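PDB 2PNK: BH0493 protein from Bacillus halodurans C-125, which probably interconverts the aldose and ketose forms of uronates, as a zinc-binding uronate isomerase of the amidohydrolase superfamily. Local coordinates for residues L175-E180 / M221-P226; P33-I38 / D150-S155. One frame throughout, in Å; residues are numbered along the deposited sequence.

Contact 1: L175-E180 / M221-P226; sequences LLNEYE and MAVSLP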
ATOM      1  N   LEU A 175     -24.572  20.900  -9.348  1.00 21.71           N
ATOM      2  CA  LEU A 175     -25.762  20.253  -9.876  1.00 21.39           C
ATOM      3  C   LEU A 175     -25.918  18.852  -9.277  1.00 21.94           C
ATOM      4  O   LEU A 175     -26.998  18.444  -8.833  1.00 20.56           O
ATOM      5  CB  LEU A 175     -25.677  20.163 -11.410  1.00 21.50           C
ATOM      6  CG  LEU A 175     -26.830  19.462 -12.125  1.00 24.60           C
ATOM      7  CD1 LEU A 175     -28.098  20.363 -12.171  1.00 25.28           C
ATOM      8  CD2 LEU A 175     -26.401  19.031 -13.544  1.00 16.33           C
ATOM      9  N   LEU A 176     -24.834  18.097  -9.257  1.00 22.96           N
ATOM     10  CA  LEU A 176     -24.918  16.699  -8.805  1.00 22.03           C
ATOM     11  C   LEU A 176     -24.896  16.487  -7.298  1.00 22.50           C
ATOM     12  O   LEU A 176     -25.572  15.585  -6.806  1.00 22.60           O
ATOM     13  CB  LEU A 176     -23.815  15.850  -9.466  1.00 23.09           C
ATOM     14  CG  LEU A 176     -23.888  15.646 -10.986  1.00 26.00           C
ATOM     15  CD1 LEU A 176     -22.689  14.805 -11.423  1.00 28.67           C
ATOM     16  CD2 LEU A 176     -25.144  14.944 -11.370  1.00 23.35           C
ATOM     17  N   ASN A 177     -24.087  17.256  -6.572  1.00 22.56           N
ATOM     18  CA  ASN A 177     -23.882  17.018  -5.160  1.00 22.80           C
ATOM     19  C   ASN A 177     -24.722  17.965  -4.275  1.00 24.05           C
ATOM     20  O   ASN A 177     -24.889  17.697  -3.067  1.00 23.31           O
ATOM     21  CB  ASN A 177     -22.396  17.198  -4.799  1.00 24.02           C
ATOM     22  CG  ASN A 177     -21.465  16.257  -5.532  1.00 25.93           C
ATOM     23  OD1 ASN A 177     -21.807  15.122  -5.843  1.00 22.09           O
ATOM     24  ND2 ASN A 177     -20.249  16.729  -5.790  1.00 19.99           N
ATOM     25  N   GLU A 178     -25.240  19.047  -4.862  1.00 22.42           N
ATOM     26  CA  GLU A 178     -25.951  20.088  -4.137  1.00 24.00           C
ATOM     27  C   GLU A 178     -27.263  20.495  -4.832  1.00 22.83           C
ATOM     28  O   GLU A 178     -27.650  21.652  -4.779  1.00 23.22           O
ATOM     29  CB  GLU A 178     -25.053  21.318  -3.970  1.00 25.50           C
ATOM     30  CG  GLU A 178     -23.825  21.064  -3.122  1.00 35.43           C
ATOM     31  CD  GLU A 178     -22.810  22.203  -3.225  1.00 49.15           C
ATOM     32  OE1 GLU A 178     -23.028  23.229  -2.541  1.00 55.92           O
ATOM     33  OE2 GLU A 178     -21.806  22.067  -3.983  1.00 53.23           O
ATOM     34  N   TYR A 179     -27.937  19.530  -5.459  1.00 21.97           N
ATOM     35  CA  TYR A 179     -29.106  19.811  -6.311  1.00 22.92           C
ATOM     36  C   TYR A 179     -30.175  20.619  -5.610  1.00 24.07           C
ATOM     37  O   TYR A 179     -30.682  21.595  -6.156  1.00 22.95           O
ATOM     38  CB  TYR A 179     -29.724  18.507  -6.820  1.00 20.52           C
ATOM     39  CG  TYR A 179     -30.850  18.746  -7.810  1.00 20.79           C
ATOM     40  CD1 TYR A 179     -30.621  19.426  -9.008  1.00 19.20           C
ATOM     41  CD2 TYR A 179     -32.148  18.322  -7.532  1.00 16.26           C
ATOM     42  CE1 TYR A 179     -31.658  19.661  -9.899  1.00 14.73           C
ATOM     43  CE2 TYR A 179     -33.188  18.561  -8.421  1.00 25.79           C
ATOM     44  CZ  TYR A 179     -32.935  19.224  -9.602  1.00 13.33           C
ATOM     45  OH  TYR A 179     -33.973  19.442 -10.484  1.00 19.81           O
ATOM     46  N   GLU A 180     -30.479  20.254  -4.373  1.00 25.02           N
ATOM     47  CA  GLU A 180     -31.563  20.899  -3.652  1.00 27.47           C
ATOM     48  C   GLU A 180     -31.295  22.392  -3.469  1.00 27.31           C
ATOM     49  O   GLU A 180     -32.229  23.192  -3.467  1.00 26.46           O
ATOM     50  CB  GLU A 180     -31.829  20.196  -2.304  1.00 28.68           C
ATOM     51  CG  GLU A 180     -33.288  20.134  -1.935  1.00 38.73           C
ATOM     52  CD  GLU A 180     -34.089  19.210  -2.847  1.00 45.38           C
ATOM     53  OE1 GLU A 180     -33.790  17.971  -2.892  1.00 37.48           O
ATOM     54  OE2 GLU A 180     -35.016  19.735  -3.508  1.00 47.32           O
HETATM   55  N   MSE A 221     -17.196  16.066 -19.208  1.00 19.81           N
HETATM   56  CA  MSE A 221     -17.952  16.657 -18.095  1.00 20.62           C
HETATM   57  C   MSE A 221     -17.481  15.984 -16.800  1.00 18.91           C
HETATM   58  O   MSE A 221     -17.169  14.787 -16.803  1.00 21.29           O
HETATM   59  CB  MSE A 221     -19.453  16.426 -18.274  1.00 19.42           C
HETATM   60  CG  MSE A 221     -20.103  17.223 -19.404  1.00 27.54           C
HETATM   61 SE   MSE A 221     -22.008  16.774 -19.480  0.75 29.18          SE
HETATM   62  CE  MSE A 221     -21.864  15.093 -20.455  1.00 26.86           C
ATOM     63  N   ALA A 222     -17.402  16.749 -15.710  1.00 20.09           N
ATOM     64  CA  ALA A 222     -16.692  16.319 -14.495  1.00 20.29           C
ATOM     65  C   ALA A 222     -17.428  16.541 -13.196  1.00 20.53           C
ATOM     66  O   ALA A 222     -18.221  17.473 -13.069  1.00 17.68           O
ATOM     67  CB  ALA A 222     -15.327  17.027 -14.402  1.00 19.07           C
ATOM     68  N   VAL A 223     -17.147  15.659 -12.224  1.00 19.93           N
ATOM     69  CA  VAL A 223     -17.630  15.814 -10.862  1.00 19.80           C
ATOM     70  C   VAL A 223     -16.633  15.203  -9.871  1.00 21.06           C
ATOM     71  O   VAL A 223     -15.989  14.215 -10.174  1.00 20.42           O
ATOM     72  CB  VAL A 223     -19.048  15.177 -10.668  1.00 23.69           C
ATOM     73  CG1 VAL A 223     -19.022  13.654 -10.902  1.00 19.18           C
ATOM     74  CG2 VAL A 223     -19.613  15.503  -9.289  1.00 21.26           C
ATOM     75  N   SER A 224     -16.511  15.812  -8.687  1.00 22.45           N
ATOM     76  CA  SER A 224     -15.795  15.197  -7.578  1.00 23.75           C
ATOM     77  C   SER A 224     -16.781  14.598  -6.606  1.00 22.80           C
ATOM     78  O   SER A 224     -17.799  15.204  -6.309  1.00 21.96           O
ATOM     79  CB  SER A 224     -14.927  16.215  -6.863  1.00 26.98           C
ATOM     80  OG  SER A 224     -14.081  16.840  -7.817  1.00 36.89           O
ATOM     81  N   LEU A 225     -16.446  13.419  -6.072  1.00 20.31           N
ATOM     82  CA  LEU A 225     -17.409  12.609  -5.376  1.00 21.05           C
ATOM     83  C   LEU A 225     -16.840  12.086  -4.076  1.00 21.58           C
ATOM     84  O   LEU A 225     -15.653  11.735  -4.025  1.00 21.05           O
ATOM     85  CB  LEU A 225     -17.770  11.392  -6.247  1.00 20.76           C
ATOM     86  CG  LEU A 225     -18.476  11.728  -7.566  1.00 18.29           C
ATOM     87  CD1 LEU A 225     -18.530  10.484  -8.505  1.00 16.95           C
ATOM     88  CD2 LEU A 225     -19.885  12.289  -7.352  1.00 15.33           C
ATOM     89  N   PRO A 226     -17.700  11.952  -3.042  1.00 22.34           N
ATOM     90  CA  PRO A 226     -17.238  11.489  -1.761  1.00 19.71           C
ATOM     91  C   PRO A 226     -16.937  10.001  -1.727  1.00 21.20           C
ATOM     92  O   PRO A 226     -17.308   9.245  -2.636  1.00 22.35           O
ATOM     93  CB  PRO A 226     -18.419  11.798  -0.840  1.00 18.86           C
ATOM     94  CG  PRO A 226     -19.581  11.670  -1.702  1.00 18.37           C
ATOM     95  CD  PRO A 226     -19.149  12.224  -3.021  1.00 22.28           C
TER
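Val-223, in strand 221-225, meets Leu-176 of the short helix 173-177 branch against branch: the CD1 methyl of Leu-176 sits 3.7 Å from CB of Val-223 and also touches both of its gamma methyls. The two side chains cross at about a right angle, so a single leucine methyl meets the fork of the valine. Val-223 turns CG2 anti to its backbone N (CG1 at chi1 63°), and this CG2 methyl of Val-223 also lies 3.8 Å from ND2 of Asn-177, giving the amide an apolar flank. A beta-branched residue suits a strand, and here both branches are used.

Ser-224 turns its side chain from the helix and offers its carbonyl instead. ND2 of Asn-177 donates to O of Ser-224 at 2.9 Å, with an N-H...O angle of 151°; the donor approaches the carbonyl almost head-on, and the acceptor is tilted 18° out of the amide plane. Asparagine suits the place because it pairs a donor with an acceptor on a short, flat group. The strand pairs in parallel with 170-171 and 256-263, consistent with the (beta/alpha)8-type barrel of the amidohydrolase superfamily. The Ser-224 side chain, pointing away from helix 173-177, lies about 6 Å from the side chain of His-27, a zinc ligand of this protein.

Leu-225 brings CD2 to 3.7 Å from OD1 of Asn-177, the two side chains crossing at about a right angle. That oxygen is also hydrogen-bonded to NH1 of Arg-237, so both ends of the amide are held, one by the strand carbonyl and the other by the guanidinium group.

Contact 2: P33-I38 / D150-S155; sequences PNFGEI and DNERIS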
ATOM      1  N   PRO A  33      -5.692  33.330 -20.292  1.00 25.05           N
ATOM      2  CA  PRO A  33      -5.336  34.640 -19.722  1.00 25.08           C
ATOM      3  C   PRO A  33      -6.365  35.748 -19.941  1.00 26.36           C
ATOM      4  O   PRO A  33      -6.486  36.628 -19.081  1.00 24.96           O
ATOM      5  CB  PRO A  33      -3.996  34.982 -20.396  1.00 27.12           C
ATOM      6  CG  PRO A  33      -3.867  34.048 -21.565  1.00 23.50           C
ATOM      7  CD  PRO A  33      -4.638  32.815 -21.186  1.00 24.46           C
ATOM      8  N   ASN A  34      -7.118  35.659 -21.042  1.00 26.61           N
ATOM      9  CA  ASN A  34      -8.222  36.582 -21.322  1.00 27.56           C
ATOM     10  C   ASN A  34      -9.406  36.492 -20.387  1.00 28.56           C
ATOM     11  O   ASN A  34     -10.244  37.385 -20.394  1.00 29.56           O
ATOM     12  CB  ASN A  34      -8.690  36.468 -22.788  1.00 28.48           C
ATOM     13  CG  ASN A  34      -9.369  35.134 -23.127  1.00 32.38           C
ATOM     14  OD1 ASN A  34      -9.092  34.080 -22.536  1.00 37.05           O
ATOM     15  ND2 ASN A  34     -10.246  35.178 -24.139  1.00 23.13           N
ATOM     16  N   PHE A  35      -9.492  35.426 -19.582  1.00 28.87           N
ATOM     17  CA  PHE A  35     -10.512  35.357 -18.525  1.00 28.90           C
ATOM     18  C   PHE A  35     -10.187  36.291 -17.365  1.00 28.88           C
ATOM     19  O   PHE A  35     -11.040  36.533 -16.513  1.00 29.93           O
ATOM     20  CB  PHE A  35     -10.688  33.930 -17.982  1.00 29.63           C
ATOM     21  CG  PHE A  35     -11.497  33.024 -18.874  1.00 33.15           C
ATOM     22  CD1 PHE A  35     -11.403  33.109 -20.260  1.00 37.45           C
ATOM     23  CD2 PHE A  35     -12.347  32.069 -18.319  1.00 29.08           C
ATOM     24  CE1 PHE A  35     -12.139  32.282 -21.077  1.00 38.76           C
ATOM     25  CE2 PHE A  35     -13.083  31.243 -19.125  1.00 36.38           C
ATOM     26  CZ  PHE A  35     -12.981  31.342 -20.511  1.00 37.94           C
ATOM     27  N   GLY A  36      -8.962  36.800 -17.314  1.00 29.04           N
ATOM     28  CA  GLY A  36      -8.602  37.834 -16.346  1.00 29.22           C
ATOM     29  C   GLY A  36      -8.089  37.305 -15.024  1.00 30.21           C
ATOM     30  O   GLY A  36      -7.353  36.311 -14.987  1.00 30.05           O
ATOM     31  N   GLU A  37      -8.488  37.963 -13.936  1.00 29.51           N
ATOM     32  CA  GLU A  37      -7.861  37.765 -12.627  1.00 31.95           C
ATOM     33  C   GLU A  37      -8.058  36.372 -12.039  1.00 29.65           C
ATOM     34  O   GLU A  37      -7.332  35.973 -11.138  1.00 30.94           O
ATOM     35  CB  GLU A  37      -8.336  38.827 -11.622  1.00 33.62           C
ATOM     36  CG  GLU A  37      -7.855  40.247 -11.937  1.00 41.26           C
ATOM     37  CD  GLU A  37      -6.319  40.367 -12.042  1.00 55.47           C
ATOM     38  OE1 GLU A  37      -5.608  40.051 -11.049  1.00 58.49           O
ATOM     39  OE2 GLU A  37      -5.826  40.780 -13.124  1.00 57.28           O
ATOM     40  N   ILE A  38      -9.032  35.634 -12.557  1.00 27.51           N
ATOM     41  CA  ILE A  38      -9.258  34.264 -12.173  1.00 26.94           C
ATOM     42  C   ILE A  38      -8.039  33.333 -12.501  1.00 25.71           C
ATOM     43  O   ILE A  38      -7.845  32.298 -11.872  1.00 25.25           O
ATOM     44  CB  ILE A  38     -10.604  33.791 -12.799  1.00 26.64           C
ATOM     45  CG1 ILE A  38     -11.212  32.677 -11.980  1.00 27.35           C
ATOM     46  CG2 ILE A  38     -10.467  33.349 -14.263  1.00 24.99           C
ATOM     47  CD1 ILE A  38     -12.490  32.179 -12.618  1.00 38.59           C
ATOM     48  N   ASP A 150     -19.804  32.654 -10.338  1.00 26.95           N
ATOM     49  CA  ASP A 150     -20.057  33.953 -10.969  1.00 29.17           C
ATOM     50  C   ASP A 150     -18.799  34.565 -11.554  1.00 28.38           C
ATOM     51  O   ASP A 150     -18.813  35.145 -12.639  1.00 29.62           O
ATOM     52  CB  ASP A 150     -20.628  34.916  -9.935  1.00 29.65           C
ATOM     53  CG  ASP A 150     -22.035  34.554  -9.517  1.00 34.32           C
ATOM     54  OD1 ASP A 150     -22.651  33.701 -10.178  1.00 35.65           O
ATOM     55  OD2 ASP A 150     -22.527  35.150  -8.532  1.00 47.30           O
ATOM     56  N   ASN A 151     -17.697  34.447 -10.830  1.00 29.32           N
ATOM     57  CA  ASN A 151     -16.421  34.999 -11.300  1.00 31.84           C
ATOM     58  C   ASN A 151     -15.968  34.452 -12.649  1.00 30.35           C
ATOM     59  O   ASN A 151     -15.284  35.143 -13.400  1.00 30.86           O
ATOM     60  CB  ASN A 151     -15.294  34.698 -10.297  1.00 35.07           C
ATOM     61  CG  ASN A 151     -15.554  35.293  -8.923  1.00 43.31           C
ATOM     62  OD1 ASN A 151     -16.126  36.382  -8.798  1.00 55.93           O
ATOM     63  ND2 ASN A 151     -15.141  34.576  -7.882  1.00 56.18           N
ATOM     64  N   GLU A 152     -16.308  33.190 -12.922  1.00 27.80           N
ATOM     65  CA  GLU A 152     -15.946  32.546 -14.181  1.00 25.77           C
ATOM     66  C   GLU A 152     -17.065  32.673 -15.194  1.00 25.43           C
ATOM     67  O   GLU A 152     -16.823  32.920 -16.375  1.00 25.19           O
ATOM     68  CB  GLU A 152     -15.662  31.063 -13.962  1.00 27.55           C
ATOM     69  CG  GLU A 152     -15.044  30.433 -15.199  1.00 24.73           C
ATOM     70  CD  GLU A 152     -15.201  28.951 -15.250  1.00 27.69           C
ATOM     71  OE1 GLU A 152     -15.289  28.314 -14.160  1.00 19.09           O
ATOM     72  OE2 GLU A 152     -15.207  28.441 -16.396  1.00 23.75           O
ATOM     73  N   ARG A 153     -18.295  32.475 -14.726  1.00 25.18           N
ATOM     74  CA  ARG A 153     -19.489  32.589 -15.550  1.00 25.54           C
ATOM     75  C   ARG A 153     -19.468  33.838 -16.438  1.00 25.60           C
ATOM     76  O   ARG A 153     -19.777  33.796 -17.630  1.00 25.13           O
ATOM     77  CB  ARG A 153     -20.666  32.664 -14.580  1.00 28.15           C
ATOM     78  CG  ARG A 153     -21.999  32.652 -15.197  1.00 28.90           C
ATOM     79  CD  ARG A 153     -23.074  32.610 -14.099  1.00 34.17           C
ATOM     80  NE  ARG A 153     -24.372  32.737 -14.723  1.00 33.67           N
ATOM     81  CZ  ARG A 153     -24.904  31.804 -15.513  1.00 39.14           C
ATOM     82  NH1 ARG A 153     -24.286  30.641 -15.698  1.00 39.07           N
ATOM     83  NH2 ARG A 153     -26.094  32.009 -16.080  1.00 32.68           N
ATOM     84  N   ILE A 154     -19.105  34.959 -15.830  1.00 26.83           N
ATOM     85  CA  ILE A 154     -19.061  36.257 -16.510  1.00 27.35           C
ATOM     86  C   ILE A 154     -18.275  36.256 -17.848  1.00 25.64           C
ATOM     87  O   ILE A 154     -18.712  36.847 -18.847  1.00 24.33           O
ATOM     88  CB  ILE A 154     -18.493  37.344 -15.529  1.00 29.22           C
ATOM     89  CG1 ILE A 154     -18.570  38.740 -16.130  1.00 30.56           C
ATOM     90  CG2 ILE A 154     -17.050  37.048 -15.136  1.00 29.42           C
ATOM     91  CD1 ILE A 154     -19.922  39.352 -16.025  1.00 27.45           C
ATOM     92  N   SER A 155     -17.120  35.592 -17.864  1.00 24.12           N
ATOM     93  CA  SER A 155     -16.280  35.534 -19.054  1.00 22.57           C
ATOM     94  C   SER A 155     -17.015  34.815 -20.187  1.00 21.78           C
ATOM     95  O   SER A 155     -16.956  35.259 -21.330  1.00 23.35           O
ATOM     96  CB  SER A 155     -14.939  34.834 -18.774  1.00 27.08           C
ATOM     97  OG  SER A 155     -14.103  35.627 -17.950  1.00 31.29           O
TER
HETATM   98  O   HOH W   1     -13.480  35.207 -15.420  1.00 37.62           O
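The loop that follows strand 23-25, the strand leading into the zinc ligands His-27 and His-29, packs here against helix 150-157, which follows strand 138-142. Phe-35 lies in a short 3-10 turn of that loop and presents a ring face to Ser-155: CB of Ser-155 is 3.9 Å from the centroid of the Phe-35 ring and only 14° off the normal, a CH-pi contact. At the ring edge, near its plane, CG of Glu-152 comes to 4.4 Å from CD2 of Phe-35. Trp-156 adds an edge-to-face contact with the same ring. A small serine suits the meeting, since it lets the helix come close to the ring while carrying a hydroxyl.

That hydroxyl reaches the loop through water 1. The water donates to O of Phe-35 at 3.0 Å and to O of Asn-151 at 2.7 Å, and it is also hydrogen-bonded to OG of Ser-155, so two carbonyls and a hydroxyl share one bridge.

Farther along, with CG1 swung away from the backbone N (chi1 -154°) and the chain extended beyond it, CD1 of Ile-38 reaches to 3.6 Å from CB of Glu-152. The aliphatic part of Glu-152 thus serves as an apolar surface, while its carboxylate turns to other partners: OE1 accepts from N of Asp-146, and OE2 from Asn-145 and Trp-156. Replacing Phe-35 by an alanine would probably open a gap against Ser-155 and leave Trp-156 without its ring partner. A barrel loop carried on the strand of the metal-binding histidines and docked on a helix after the next strand is consistent with the amidohydrolase (beta/alpha)8 fold.

From the N terminus, strand 23-25 and the zinc-ligand histidines come first, followed by loop 33-38. Contact 2 closes when helix 150-157 returns to that loop, after 111 intervening residues that are mostly helical and include strand 138-142, the neighbour of strand 23-25 in the sheet. Contact 1 opens only afterwards: from helix 173-177 the chain runs through helices 179-188 and 199-216 to strand 221-225, a loop of 40 residues. The contacts are therefore in series, neither nested nor crossed. The centres of contact 1 and contact 2 lie about 22 Å apart, and the two do not touch. Contact 2 ties an early barrel loop to a helix; contact 1 ties a helix to a later strand.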